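Outer membrane protein OMP121 (Bacteroides thetaiotaomicron, PDB 5FQ8) probably imports nutrients across the bacterial outer membrane as a beta-barrel transporter of the TonB-dependent receptor family, and binds calcium and magnesium ions. Local coordinates at residues Val606-Ser610 / Asn627-Gly632; Tyr491-Asp496 / Ser508-Val514; Thr187-Leu191 / Asn937-Thr942. All coordinates share one frame; numbering follows the deposited sequence.

Contact 1. Residues Val606-Ser610 / Asn627-Gly632; sequences VYAQS and NAYSAG. With MG (magnesium ion), chain L.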
ATOM      1  N   VAL B 606     -18.492 -16.922  -2.950  1.00 26.95           N
ATOM      2  CA  VAL B 606     -18.061 -15.541  -3.014  1.00 26.73           C
ATOM      3  C   VAL B 606     -17.487 -15.265  -4.386  1.00 26.66           C
ATOM      4  O   VAL B 606     -17.177 -16.175  -5.152  1.00 26.70           O
ATOM      5  CB  VAL B 606     -17.031 -15.194  -1.939  1.00 26.28           C
ATOM      6  CG1 VAL B 606     -17.528 -15.619  -0.589  1.00 26.36           C
ATOM      7  CG2 VAL B 606     -15.713 -15.817  -2.269  1.00 25.92           C
ATOM      8  N   TYR B 607     -17.371 -13.985  -4.699  1.00 32.89           N
ATOM      9  CA  TYR B 607     -16.678 -13.522  -5.889  1.00 32.86           C
ATOM     10  C   TYR B 607     -15.495 -12.676  -5.450  1.00 26.09           C
ATOM     11  O   TYR B 607     -15.664 -11.689  -4.737  1.00 26.06           O
ATOM     12  CB  TYR B 607     -17.605 -12.707  -6.792  1.00 34.74           C
ATOM     13  CG  TYR B 607     -18.696 -13.456  -7.504  1.00 30.57           C
ATOM     14  CD1 TYR B 607     -19.882 -13.777  -6.863  1.00 29.95           C
ATOM     15  CD2 TYR B 607     -18.563 -13.793  -8.839  1.00 27.59           C
ATOM     16  CE1 TYR B 607     -20.894 -14.434  -7.529  1.00 29.04           C
ATOM     17  CE2 TYR B 607     -19.571 -14.452  -9.514  1.00 28.08           C
ATOM     18  CZ  TYR B 607     -20.728 -14.768  -8.856  1.00 31.19           C
ATOM     19  OH  TYR B 607     -21.716 -15.426  -9.529  1.00 32.30           O
ATOM     20  N   ALA B 608     -14.313 -13.052  -5.872  1.00 25.80           N
ATOM     21  CA  ALA B 608     -13.140 -12.300  -5.474  1.00 25.42           C
ATOM     22  C   ALA B 608     -12.799 -11.261  -6.524  1.00 25.48           C
ATOM     23  O   ALA B 608     -13.226 -11.344  -7.664  1.00 25.75           O
ATOM     24  CB  ALA B 608     -11.954 -13.232  -5.260  1.00 25.09           C
ATOM     25  N   GLN B 609     -12.041 -10.258  -6.117  1.00 25.25           N
ATOM     26  CA  GLN B 609     -11.437  -9.376  -7.092  1.00 25.27           C
ATOM     27  C   GLN B 609     -10.545 -10.204  -7.994  1.00 25.16           C
ATOM     28  O   GLN B 609      -9.735 -10.995  -7.519  1.00 24.88           O
ATOM     29  CB  GLN B 609     -10.635  -8.283  -6.408  1.00 25.94           C
ATOM     30  CG  GLN B 609     -10.158  -7.230  -7.333  1.00 25.13           C
ATOM     31  CD  GLN B 609      -9.003  -6.469  -6.767  1.00 39.95           C
ATOM     32  OE1 GLN B 609      -8.315  -6.949  -5.880  1.00 35.29           O
ATOM     33  NE2 GLN B 609      -8.784  -5.271  -7.263  1.00 36.89           N
ATOM     34  N   SER B 610     -10.700 -10.033  -9.298  1.00 25.41           N
ATOM     35  CA  SER B 610     -10.066 -10.942 -10.233  1.00 25.41           C
ATOM     36  C   SER B 610      -8.552 -10.902 -10.096  1.00 25.05           C
ATOM     37  O   SER B 610      -7.941  -9.836 -10.064  1.00 24.96           O
ATOM     38  CB  SER B 610     -10.495 -10.598 -11.652  1.00 25.79           C
ATOM     39  OG  SER B 610     -11.903 -10.675 -11.767  1.00 28.86           O
ATOM     40  N   ASN B 627     -12.104  -2.506 -13.131  1.00 27.14           N
ATOM     41  CA  ASN B 627     -12.057  -3.461 -12.049  1.00 26.78           C
ATOM     42  C   ASN B 627     -12.869  -4.666 -12.447  1.00 26.92           C
ATOM     43  O   ASN B 627     -13.791  -4.568 -13.244  1.00 27.35           O
ATOM     44  CB  ASN B 627     -12.612  -2.869 -10.763  1.00 33.66           C
ATOM     45  CG  ASN B 627     -12.153  -3.622  -9.553  1.00 26.31           C
ATOM     46  OD1 ASN B 627     -11.002  -4.005  -9.474  1.00 25.98           O
ATOM     47  ND2 ASN B 627     -13.044  -3.856  -8.613  1.00 26.35           N
ATOM     48  N   ALA B 628     -12.524  -5.816 -11.886  1.00 26.64           N
ATOM     49  CA  ALA B 628     -13.205  -7.029 -12.292  1.00 26.77           C
ATOM     50  C   ALA B 628     -13.322  -7.975 -11.115  1.00 27.86           C
ATOM     51  O   ALA B 628     -12.534  -7.928 -10.172  1.00 26.12           O
ATOM     52  CB  ALA B 628     -12.489  -7.706 -13.455  1.00 26.79           C
ATOM     53  N   TYR B 629     -14.333  -8.823 -11.187  1.00 26.74           N
ATOM     54  CA  TYR B 629     -14.599  -9.833 -10.187  1.00 26.59           C
ATOM     55  C   TYR B 629     -14.608 -11.198 -10.854  1.00 26.69           C
ATOM     56  O   TYR B 629     -14.897 -11.316 -12.043  1.00 34.15           O
ATOM     57  CB  TYR B 629     -15.911  -9.537  -9.492  1.00 26.86           C
ATOM     58  CG  TYR B 629     -15.785  -8.430  -8.479  1.00 40.06           C
ATOM     59  CD1 TYR B 629     -15.354  -8.701  -7.191  1.00 35.22           C
ATOM     60  CD2 TYR B 629     -16.066  -7.121  -8.810  1.00 26.92           C
ATOM     61  CE1 TYR B 629     -15.224  -7.707  -6.255  1.00 35.82           C
ATOM     62  CE2 TYR B 629     -15.935  -6.120  -7.885  1.00 34.11           C
ATOM     63  CZ  TYR B 629     -15.516  -6.421  -6.602  1.00 33.68           C
ATOM     64  OH  TYR B 629     -15.375  -5.443  -5.651  1.00 35.79           O
ATOM     65  N   SER B 630     -14.240 -12.220 -10.096  1.00 26.43           N
ATOM     66  CA  SER B 630     -14.127 -13.575 -10.605  1.00 26.51           C
ATOM     67  C   SER B 630     -14.834 -14.530  -9.659  1.00 45.57           C
ATOM     68  O   SER B 630     -14.993 -14.246  -8.474  1.00 39.70           O
ATOM     69  CB  SER B 630     -12.671 -13.987 -10.768  1.00 26.15           C
ATOM     70  OG  SER B 630     -12.571 -15.189 -11.502  1.00 31.38           O
ATOM     71  N   ALA B 631     -15.257 -15.668 -10.185  1.00 29.44           N
ATOM     72  CA  ALA B 631     -15.922 -16.657  -9.351  1.00 26.95           C
ATOM     73  C   ALA B 631     -14.904 -17.371  -8.486  1.00 39.30           C
ATOM     74  O   ALA B 631     -13.879 -17.849  -8.984  1.00 37.56           O
ATOM     75  CB  ALA B 631     -16.682 -17.669 -10.194  1.00 27.42           C
ATOM     76  N   GLY B 632     -15.204 -17.454  -7.194  1.00 33.92           N
ATOM     77  CA  GLY B 632     -14.226 -17.951  -6.242  1.00 26.05           C
ATOM     78  C   GLY B 632     -13.930 -19.420  -6.459  1.00 26.13           C
ATOM     79  O   GLY B 632     -14.809 -20.211  -6.803  1.00 28.97           O
TER
HETATM   80 MG    MG L1986     -12.579 -19.125 -10.223  1.00 13.48          MG
HETATM   81  O   HOH W   1     -11.438 -17.457 -10.487  1.00 43.12           O
HETATM   82  O   HOH W   2     -13.987 -20.436  -9.640  1.00 13.38           O

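Contact 2. Residues Tyr491-Asp496 / Ser508-Val514; sequences YSEVND and SGKTPIV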
ATOM      1  N   TYR B 491      -3.419  -4.054   5.305  1.00 33.64           N
ATOM      2  CA  TYR B 491      -2.127  -4.219   4.670  1.00 28.56           C
ATOM      3  C   TYR B 491      -1.903  -3.132   3.634  1.00 23.42           C
ATOM      4  O   TYR B 491      -2.846  -2.639   3.024  1.00 23.61           O
ATOM      5  CB  TYR B 491      -2.041  -5.591   4.020  1.00 31.09           C
ATOM      6  CG  TYR B 491      -0.751  -5.852   3.303  1.00 32.12           C
ATOM      7  CD1 TYR B 491       0.396  -6.185   3.999  1.00 26.99           C
ATOM      8  CD2 TYR B 491      -0.682  -5.779   1.927  1.00 28.13           C
ATOM      9  CE1 TYR B 491       1.570  -6.428   3.351  1.00 25.38           C
ATOM     10  CE2 TYR B 491       0.490  -6.024   1.272  1.00 25.14           C
ATOM     11  CZ  TYR B 491       1.612  -6.353   1.991  1.00 23.88           C
ATOM     12  OH  TYR B 491       2.792  -6.599   1.349  1.00 27.10           O
ATOM     13  N   SER B 492      -0.650  -2.755   3.438  1.00 25.20           N
ATOM     14  CA  SER B 492      -0.358  -1.784   2.401  1.00 23.50           C
ATOM     15  C   SER B 492       1.109  -1.900   2.001  1.00 31.14           C
ATOM     16  O   SER B 492       1.983  -1.994   2.860  1.00 26.01           O
ATOM     17  CB  SER B 492      -0.730  -0.373   2.868  1.00 23.78           C
ATOM     18  OG  SER B 492       0.377   0.314   3.385  1.00 25.34           O
ATOM     19  N   GLU B 493       1.362  -1.893   0.689  1.00 23.40           N
ATOM     20  CA  GLU B 493       2.646  -2.240   0.098  1.00 23.30           C
ATOM     21  C   GLU B 493       2.977  -1.255  -0.999  1.00 23.52           C
ATOM     22  O   GLU B 493       2.085  -0.847  -1.734  1.00 32.47           O
ATOM     23  CB  GLU B 493       2.582  -3.657  -0.484  1.00 23.11           C
ATOM     24  CG  GLU B 493       3.820  -4.179  -1.145  1.00 23.02           C
ATOM     25  CD  GLU B 493       3.553  -5.467  -1.881  1.00 22.91           C
ATOM     26  OE1 GLU B 493       2.587  -6.164  -1.532  1.00 22.85           O
ATOM     27  OE2 GLU B 493       4.295  -5.785  -2.827  1.00 22.93           O
ATOM     28  N   VAL B 494       4.241  -0.881  -1.125  1.00 23.55           N
ATOM     29  CA  VAL B 494       4.709  -0.100  -2.264  1.00 23.77           C
ATOM     30  C   VAL B 494       5.942  -0.765  -2.823  1.00 26.00           C
ATOM     31  O   VAL B 494       6.756  -1.315  -2.079  1.00 28.23           O
ATOM     32  CB  VAL B 494       5.035   1.368  -1.913  1.00 24.05           C
ATOM     33  CG1 VAL B 494       3.784   2.134  -1.636  1.00 24.23           C
ATOM     34  CG2 VAL B 494       5.970   1.420  -0.753  1.00 24.66           C
ATOM     35  N   ASN B 495       6.091  -0.702  -4.131  1.00 25.09           N
ATOM     36  CA  ASN B 495       7.250  -1.270  -4.786  1.00 23.78           C
ATOM     37  C   ASN B 495       8.038  -0.177  -5.476  1.00 24.09           C
ATOM     38  O   ASN B 495       7.584   0.955  -5.614  1.00 24.33           O
ATOM     39  CB  ASN B 495       6.837  -2.355  -5.779  1.00 23.70           C
ATOM     40  CG  ASN B 495       6.481  -3.651  -5.089  1.00 26.00           C
ATOM     41  OD1 ASN B 495       7.320  -4.539  -4.934  1.00 23.27           O
ATOM     42  ND2 ASN B 495       5.239  -3.763  -4.651  1.00 26.72           N
ATOM     43  N   ASP B 496       9.251  -0.523  -5.879  1.00 24.11           N
ATOM     44  CA  ASP B 496      10.058   0.349  -6.717  1.00 27.27           C
ATOM     45  C   ASP B 496      10.315   1.675  -5.997  1.00 24.65           C
ATOM     46  O   ASP B 496       9.685   2.691  -6.265  1.00 25.79           O
ATOM     47  CB  ASP B 496       9.379   0.550  -8.079  1.00 24.63           C
ATOM     48  CG  ASP B 496      10.351   0.858  -9.173  1.00 42.11           C
ATOM     49  OD1 ASP B 496      11.252   1.694  -8.945  1.00 40.36           O
ATOM     50  OD2 ASP B 496      10.215   0.262 -10.256  1.00 43.57           O
ATOM     51  N   SER B 508       7.688   5.814  -3.522  1.00 33.89           N
ATOM     52  CA  SER B 508       7.502   5.090  -4.769  1.00 36.75           C
ATOM     53  C   SER B 508       6.725   5.943  -5.750  1.00 35.98           C
ATOM     54  O   SER B 508       5.765   6.615  -5.369  1.00 41.91           O
ATOM     55  CB  SER B 508       6.758   3.781  -4.537  1.00 24.86           C
ATOM     56  OG  SER B 508       6.313   3.231  -5.760  1.00 24.85           O
ATOM     57  N   GLY B 509       7.132   5.894  -7.013  1.00 35.63           N
ATOM     58  CA  GLY B 509       6.386   6.570  -8.055  1.00 40.40           C
ATOM     59  C   GLY B 509       5.464   5.628  -8.789  1.00 25.90           C
ATOM     60  O   GLY B 509       5.098   5.872  -9.933  1.00 29.07           O
ATOM     61  N   LYS B 510       5.081   4.544  -8.143  1.00 25.51           N
ATOM     62  CA  LYS B 510       4.230   3.545  -8.756  1.00 25.35           C
ATOM     63  C   LYS B 510       3.028   3.293  -7.870  1.00 25.19           C
ATOM     64  O   LYS B 510       2.951   3.776  -6.745  1.00 25.99           O
ATOM     65  CB  LYS B 510       5.012   2.263  -9.009  1.00 25.08           C
ATOM     66  CG  LYS B 510       6.191   2.477  -9.921  1.00 25.28           C
ATOM     67  CD  LYS B 510       6.148   1.527 -11.083  1.00 34.70           C
ATOM     68  CE  LYS B 510       6.802   2.127 -12.309  1.00 40.77           C
ATOM     69  NZ  LYS B 510       5.908   3.124 -12.980  1.00 43.37           N
ATOM     70  N   THR B 511       2.079   2.545  -8.395  1.00 25.13           N
ATOM     71  CA  THR B 511       0.848   2.299  -7.665  1.00 25.04           C
ATOM     72  C   THR B 511       1.135   1.549  -6.370  1.00 24.67           C
ATOM     73  O   THR B 511       1.965   0.639  -6.352  1.00 30.47           O
ATOM     74  CB  THR B 511      -0.119   1.495  -8.526  1.00 26.74           C
ATOM     75  OG1 THR B 511      -0.360   2.210  -9.734  1.00 39.47           O
ATOM     76  CG2 THR B 511      -1.429   1.273  -7.805  1.00 25.02           C
ATOM     77  N   PRO B 512       0.505   1.926  -5.272  1.00 24.67           N
ATOM     78  CA  PRO B 512       0.590   1.116  -4.061  1.00 24.36           C
ATOM     79  C   PRO B 512      -0.469   0.031  -4.039  1.00 24.22           C
ATOM     80  O   PRO B 512      -1.516   0.124  -4.670  1.00 25.51           O
ATOM     81  CB  PRO B 512       0.339   2.136  -2.948  1.00 25.32           C
ATOM     82  CG  PRO B 512      -0.553   3.121  -3.575  1.00 24.84           C
ATOM     83  CD  PRO B 512      -0.108   3.235  -5.009  1.00 24.98           C
ATOM     84  N   ILE B 513      -0.178  -1.008  -3.279  1.00 23.93           N
ATOM     85  CA  ILE B 513      -1.058  -2.159  -3.158  1.00 23.80           C
ATOM     86  C   ILE B 513      -1.663  -2.146  -1.766  1.00 23.75           C
ATOM     87  O   ILE B 513      -0.933  -2.107  -0.776  1.00 23.62           O
ATOM     88  CB  ILE B 513      -0.285  -3.458  -3.429  1.00 23.55           C
ATOM     89  CG1 ILE B 513       0.481  -3.333  -4.731  1.00 23.64           C
ATOM     90  CG2 ILE B 513      -1.215  -4.632  -3.487  1.00 23.49           C
ATOM     91  CD1 ILE B 513       1.408  -4.453  -4.954  1.00 23.44           C
ATOM     92  N   VAL B 514      -2.986  -2.170  -1.677  1.00 23.89           N
ATOM     93  CA  VAL B 514      -3.659  -2.208  -0.385  1.00 25.23           C
ATOM     94  C   VAL B 514      -4.529  -3.455  -0.284  1.00 23.81           C
ATOM     95  O   VAL B 514      -5.120  -3.893  -1.275  1.00 23.90           O
ATOM     96  CB  VAL B 514      -4.504  -0.934  -0.133  1.00 24.20           C
ATOM     97  CG1 VAL B 514      -3.713   0.276  -0.459  1.00 24.33           C
ATOM     98  CG2 VAL B 514      -5.758  -0.954  -0.922  1.00 24.42           C
TER

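Contact 3. Residues Thr187-Leu191 / Asn937-Thr942; sequences TVLRL and NLFVWT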
ATOM      1  N   THR B 187      24.959 -20.659  20.934  1.00 25.98           N
ATOM      2  CA  THR B 187      25.869 -20.920  19.834  1.00 25.98           C
ATOM      3  C   THR B 187      25.300 -21.999  18.918  1.00 25.74           C
ATOM      4  O   THR B 187      24.415 -22.771  19.293  1.00 25.68           O
ATOM      5  CB  THR B 187      27.235 -21.359  20.314  1.00 26.44           C
ATOM      6  OG1 THR B 187      27.096 -22.616  20.973  1.00 26.63           O
ATOM      7  CG2 THR B 187      27.811 -20.345  21.243  1.00 26.73           C
ATOM      8  N   VAL B 188      25.848 -22.060  17.706  1.00 25.95           N
ATOM      9  CA  VAL B 188      25.263 -22.879  16.652  1.00 29.91           C
ATOM     10  C   VAL B 188      25.519 -24.355  16.921  1.00 34.39           C
ATOM     11  O   VAL B 188      26.633 -24.759  17.265  1.00 37.14           O
ATOM     12  CB  VAL B 188      25.818 -22.439  15.289  1.00 25.31           C
ATOM     13  CG1 VAL B 188      27.320 -22.554  15.275  1.00 25.68           C
ATOM     14  CG2 VAL B 188      25.196 -23.245  14.196  1.00 25.09           C
ATOM     15  N   LEU B 189      24.479 -25.172  16.748  1.00 27.98           N
ATOM     16  CA  LEU B 189      24.431 -26.538  17.265  1.00 28.28           C
ATOM     17  C   LEU B 189      24.858 -27.592  16.265  1.00 35.55           C
ATOM     18  O   LEU B 189      25.575 -28.523  16.632  1.00 26.21           O
ATOM     19  CB  LEU B 189      23.019 -26.874  17.739  1.00 25.60           C
ATOM     20  CG  LEU B 189      22.795 -28.317  18.175  1.00 25.86           C
ATOM     21  CD1 LEU B 189      23.628 -28.603  19.383  1.00 26.29           C
ATOM     22  CD2 LEU B 189      21.342 -28.569  18.482  1.00 25.70           C
ATOM     23  N   ARG B 190      24.392 -27.486  15.022  1.00 43.40           N
ATOM     24  CA  ARG B 190      24.685 -28.481  13.994  1.00 48.07           C
ATOM     25  C   ARG B 190      24.606 -27.771  12.654  1.00 58.14           C
ATOM     26  O   ARG B 190      23.553 -27.250  12.283  1.00 51.32           O
ATOM     27  CB  ARG B 190      23.713 -29.661  14.085  1.00 42.09           C
ATOM     28  CG  ARG B 190      23.103 -30.171  12.792  1.00 37.51           C
ATOM     29  CD  ARG B 190      23.911 -31.299  12.151  1.00 41.88           C
ATOM     30  NE  ARG B 190      24.085 -32.462  13.016  1.00 47.78           N
ATOM     31  CZ  ARG B 190      23.273 -33.512  13.037  1.00 48.71           C
ATOM     32  NH1 ARG B 190      22.221 -33.539  12.240  1.00 44.37           N
ATOM     33  NH2 ARG B 190      23.512 -34.532  13.851  1.00 46.34           N
ATOM     34  N   LEU B 191      25.726 -27.681  11.979  1.00 25.53           N
ATOM     35  CA  LEU B 191      25.784 -27.264  10.596  1.00 25.36           C
ATOM     36  C   LEU B 191      26.010 -28.489   9.736  1.00 25.54           C
ATOM     37  O   LEU B 191      26.457 -29.524  10.235  1.00 28.87           O
ATOM     38  CB  LEU B 191      26.914 -26.255  10.375  1.00 25.46           C
ATOM     39  CG  LEU B 191      26.770 -24.915  11.090  1.00 25.31           C
ATOM     40  CD1 LEU B 191      28.053 -24.132  11.004  1.00 25.54           C
ATOM     41  CD2 LEU B 191      25.640 -24.124  10.495  1.00 24.91           C
ATOM     42  N   ASN B 937      18.908 -27.742  24.553  1.00 38.85           N
ATOM     43  CA  ASN B 937      19.186 -28.101  23.166  1.00 33.07           C
ATOM     44  C   ASN B 937      20.697 -28.235  22.978  1.00 29.32           C
ATOM     45  O   ASN B 937      21.317 -27.544  22.172  1.00 37.42           O
ATOM     46  CB  ASN B 937      18.575 -27.057  22.224  1.00 32.03           C
ATOM     47  CG  ASN B 937      18.467 -27.531  20.773  1.00 25.54           C
ATOM     48  OD1 ASN B 937      18.071 -28.658  20.485  1.00 25.62           O
ATOM     49  ND2 ASN B 937      18.809 -26.651  19.854  1.00 25.26           N
ATOM     50  N   LEU B 938      21.289 -29.123  23.777  1.00 38.02           N
ATOM     51  CA  LEU B 938      22.732 -29.126  23.964  1.00 27.20           C
ATOM     52  C   LEU B 938      23.467 -29.996  22.967  1.00 27.26           C
ATOM     53  O   LEU B 938      24.560 -29.638  22.528  1.00 33.35           O
ATOM     54  CB  LEU B 938      23.071 -29.572  25.383  1.00 37.41           C
ATOM     55  CG  LEU B 938      22.975 -28.474  26.433  1.00 36.90           C
ATOM     56  CD1 LEU B 938      23.503 -28.961  27.749  1.00 28.35           C
ATOM     57  CD2 LEU B 938      23.753 -27.268  25.959  1.00 27.62           C
ATOM     58  N   PHE B 939      22.903 -31.132  22.594  1.00 27.29           N
ATOM     59  CA  PHE B 939      23.574 -32.009  21.650  1.00 27.40           C
ATOM     60  C   PHE B 939      22.512 -32.858  20.981  1.00 27.25           C
ATOM     61  O   PHE B 939      21.566 -33.284  21.634  1.00 27.33           O
ATOM     62  CB  PHE B 939      24.611 -32.874  22.368  1.00 27.95           C
ATOM     63  CG  PHE B 939      25.681 -33.396  21.482  1.00 41.38           C
ATOM     64  CD1 PHE B 939      25.457 -34.511  20.690  1.00 37.22           C
ATOM     65  CD2 PHE B 939      26.918 -32.786  21.445  1.00 37.38           C
ATOM     66  CE1 PHE B 939      26.444 -35.013  19.867  1.00 32.12           C
ATOM     67  CE2 PHE B 939      27.918 -33.276  20.624  1.00 28.42           C
ATOM     68  CZ  PHE B 939      27.679 -34.399  19.831  1.00 30.85           C
ATOM     69  N   VAL B 940      22.652 -33.083  19.682  1.00 31.61           N
ATOM     70  CA  VAL B 940      21.659 -33.837  18.926  1.00 26.94           C
ATOM     71  C   VAL B 940      22.365 -34.954  18.177  1.00 27.21           C
ATOM     72  O   VAL B 940      23.443 -34.748  17.615  1.00 27.26           O
ATOM     73  CB  VAL B 940      20.858 -32.921  17.984  1.00 26.42           C
ATOM     74  CG1 VAL B 940      21.778 -32.259  17.008  1.00 26.26           C
ATOM     75  CG2 VAL B 940      19.759 -33.682  17.308  1.00 26.34           C
ATOM     76  N   TRP B 941      21.787 -36.147  18.227  1.00 27.45           N
ATOM     77  CA  TRP B 941      22.322 -37.328  17.563  1.00 27.76           C
ATOM     78  C   TRP B 941      21.320 -37.777  16.516  1.00 27.58           C
ATOM     79  O   TRP B 941      20.165 -38.059  16.843  1.00 27.54           O
ATOM     80  CB  TRP B 941      22.583 -38.468  18.554  1.00 53.81           C
ATOM     81  CG  TRP B 941      23.693 -38.255  19.530  1.00 38.26           C
ATOM     82  CD1 TRP B 941      25.012 -38.537  19.350  1.00 34.42           C
ATOM     83  CD2 TRP B 941      23.572 -37.738  20.852  1.00 38.33           C
ATOM     84  NE1 TRP B 941      25.721 -38.216  20.475  1.00 32.88           N
ATOM     85  CE2 TRP B 941      24.857 -37.725  21.415  1.00 34.26           C
ATOM     86  CE3 TRP B 941      22.500 -37.281  21.614  1.00 39.98           C
ATOM     87  CZ2 TRP B 941      25.098 -37.269  22.704  1.00 40.59           C
ATOM     88  CZ3 TRP B 941      22.744 -36.830  22.897  1.00 41.29           C
ATOM     89  CH2 TRP B 941      24.031 -36.823  23.426  1.00 41.25           C
ATOM     90  N   THR B 942      21.764 -37.857  15.275  1.00 27.50           N
ATOM     91  CA  THR B 942      20.923 -38.281  14.171  1.00 27.36           C
ATOM     92  C   THR B 942      21.502 -39.526  13.527  1.00 27.77           C
ATOM     93  O   THR B 942      22.701 -39.787  13.643  1.00 30.16           O
ATOM     94  CB  THR B 942      20.798 -37.173  13.121  1.00 26.89           C
ATOM     95  OG1 THR B 942      22.106 -36.745  12.718  1.00 26.92           O
ATOM     96  CG2 THR B 942      20.037 -36.017  13.700  1.00 26.50           C
TER

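Contact 1. Residues Val606-Ser610 / Asn627-Gly632
Ala608 and Ser630 form the centre of a short antiparallel ladder, exchanging two backbone hydrogen bonds. Ser630 N gives its hydrogen to Ala608 O at 2.8 Å, and Ala608 N returns one to Ser630 O. Gly632 N extends the ladder to Val606 O at one end. At the other, where the side chains of Gln609 and Tyr629 diverge, Ser610 N reaches Ala628 O at 2.9 Å from well above the carbonyl plane, 45° out of it.

The non-polar contacts lie on the face that carries Tyr607 and Ala631. The Tyr607 ring leans obliquely past Ala631, with CE2 4.4 Å from Ala631 CB, and the small alanine leaves room for it. Tyr629 sets the edge of its ring toward Tyr607 O, while its hydroxyl bonds Asn507 of the second subunit.

Polar side chains meet at the Ser610 end. Gln609 is extended, with CG anti to the backbone N (chi1 -171°), which carries NE2 out to Asn627 OD1; the bond is straight but weak at 3.4 Å, and the amide planes stand 60° apart. Ser610 OG lies beside the Tyr629 backbone but bonds a polar side chain on the chain of another protein.

Metal binding occupies the other end. Ala631 O coordinates magnesium at 2.2 Å, together with two waters, Asn633 OD1 and a backbone atom of that other protein. Ser630 belongs to the second shell: one metal-bound water donates to its OG at 2.7 Å, a task suited to a hydroxyl, which also bonds an acidic side chain of the other protein. The whole is a small antiparallel strand pair in the long connection between barrel strands 582-596 and 643-656, presenting an interchain magnesium site.

Contact 2. Residues Tyr491-Asp496 / Ser508-Val514
Glu493 and Ile513 face each other where two neighbouring antiparallel strands of the barrel wall, 472-495 and 513-534, run into the loop that joins them. This is the tight part of the contact. Glu493 N bonds Ile513 O at 2.7 Å, and Ile513 N bonds Glu493 O in return. The two side chains run side by side on the same face. Glu493 has CG anti to the backbone N (chi1 180°) and stays extended, so its carboxylate comes alongside Ile513 CD1, which also touches Asn495 ND2.

An acid suits this place because polar neighbours hold it. Tyr491 OH meets OE1 from above the carboxylate plane, and Asn495 ND2 reaches Glu493 OE2 at 2.9 Å, on the anti side but tilted out of the carboxylate plane; Gln446 of the adjoining strand bonds OE2 as well. Such donors would be expected to stabilise the negative charge. Farther along the strand, Val494 CG1 packs on Pro512 CB at 3.7 Å.

Past Pro512 the chains part, and Thr511 turns away. Asp496 and Lys510 meet only through their aliphatic parts; Asp496 OD2 and Lys510 NZ remain 5.8 Å apart, opposite charges not in contact. The loose end is pinned by Ser508, whose OG donates to Asn495 O nearly in line with the carbonyl and accepts from Lys510 N at 3.0 Å, closing an ST turn.

Contact 3. Residues Thr187-Leu191 / Asn937-Thr942
Leu189 and Phe939 bring the two backbones nearest, yet their CA atoms are 7.1 Å apart, too far for strand pairing, so the side chains of Leu189 and Arg190 have to span the gap. Leu189 reaches across with CG anti to its amide nitrogen (chi1 174°), and its two methyl groups divide the work. CD1 lies 3.4 Å from Leu938 O. CD2 sits against the Asn937 amide, 3.5 Å from ND2, and also meets Val940 CG1 at 4.0 Å. A branched aliphatic side chain fits well here, since it covers an amide and a methyl group together; Asn937 ND2 finds its polar partner in Ser973 O.

The spacing follows from the way the barrel closes. Strand 177-188 and strand 928-941 both pair with the last strand, 973-983, and the present residues touch around its beginning, where Leu189 makes a backbone bond with Ser972. Phe939 and Trp941 point away from Leu189 and Arg190 and lie on the surface, as apolar residues of a membrane barrel may.

Arg190, its chain bent at chi2 and chi3, and Thr942 come from opposite directions, Thr942 OG1 lying at the edge of the guanidinium. NH2 donates to Thr942 OG1 at 2.9 Å, tilted 21° from the guanidinium plane, and NH1 adds a weak bond at 3.2 Å. One guanidinium face carries Val940 CG1, displaced toward the rim. A leucine in its place lacks the guanidinium, which would probably leave Thr942 OG1 without its charged donor and Val940 CG1 without the flat surface beside it. A threonine suits this place because its hydroxyl can accept from Arg190 while also bonding Asn946 O.

In the fold
Followed from the N terminus, the chain enters the barrel through strand 177-188 and at its end supplies residues 187-191, whose partners, 937-942, arrive only after most of the barrel has been built. Contact 3 therefore encloses both other contacts. Contact 2 comes first, closing the short connection between strands 472-495 and 513-534; contact 1 follows in series, within the long excursion between strands 582-596 and 643-656. None cross. Contacts 1 and 2 have centres about 21 Å apart and both touch the second subunit, whose residues Thr498, Asn507 and Ser508 meet contact 1. Contact 3 lies across the chain's centre from contact 1, their centres about 49 Å apart, beside the seam joining first and last strands.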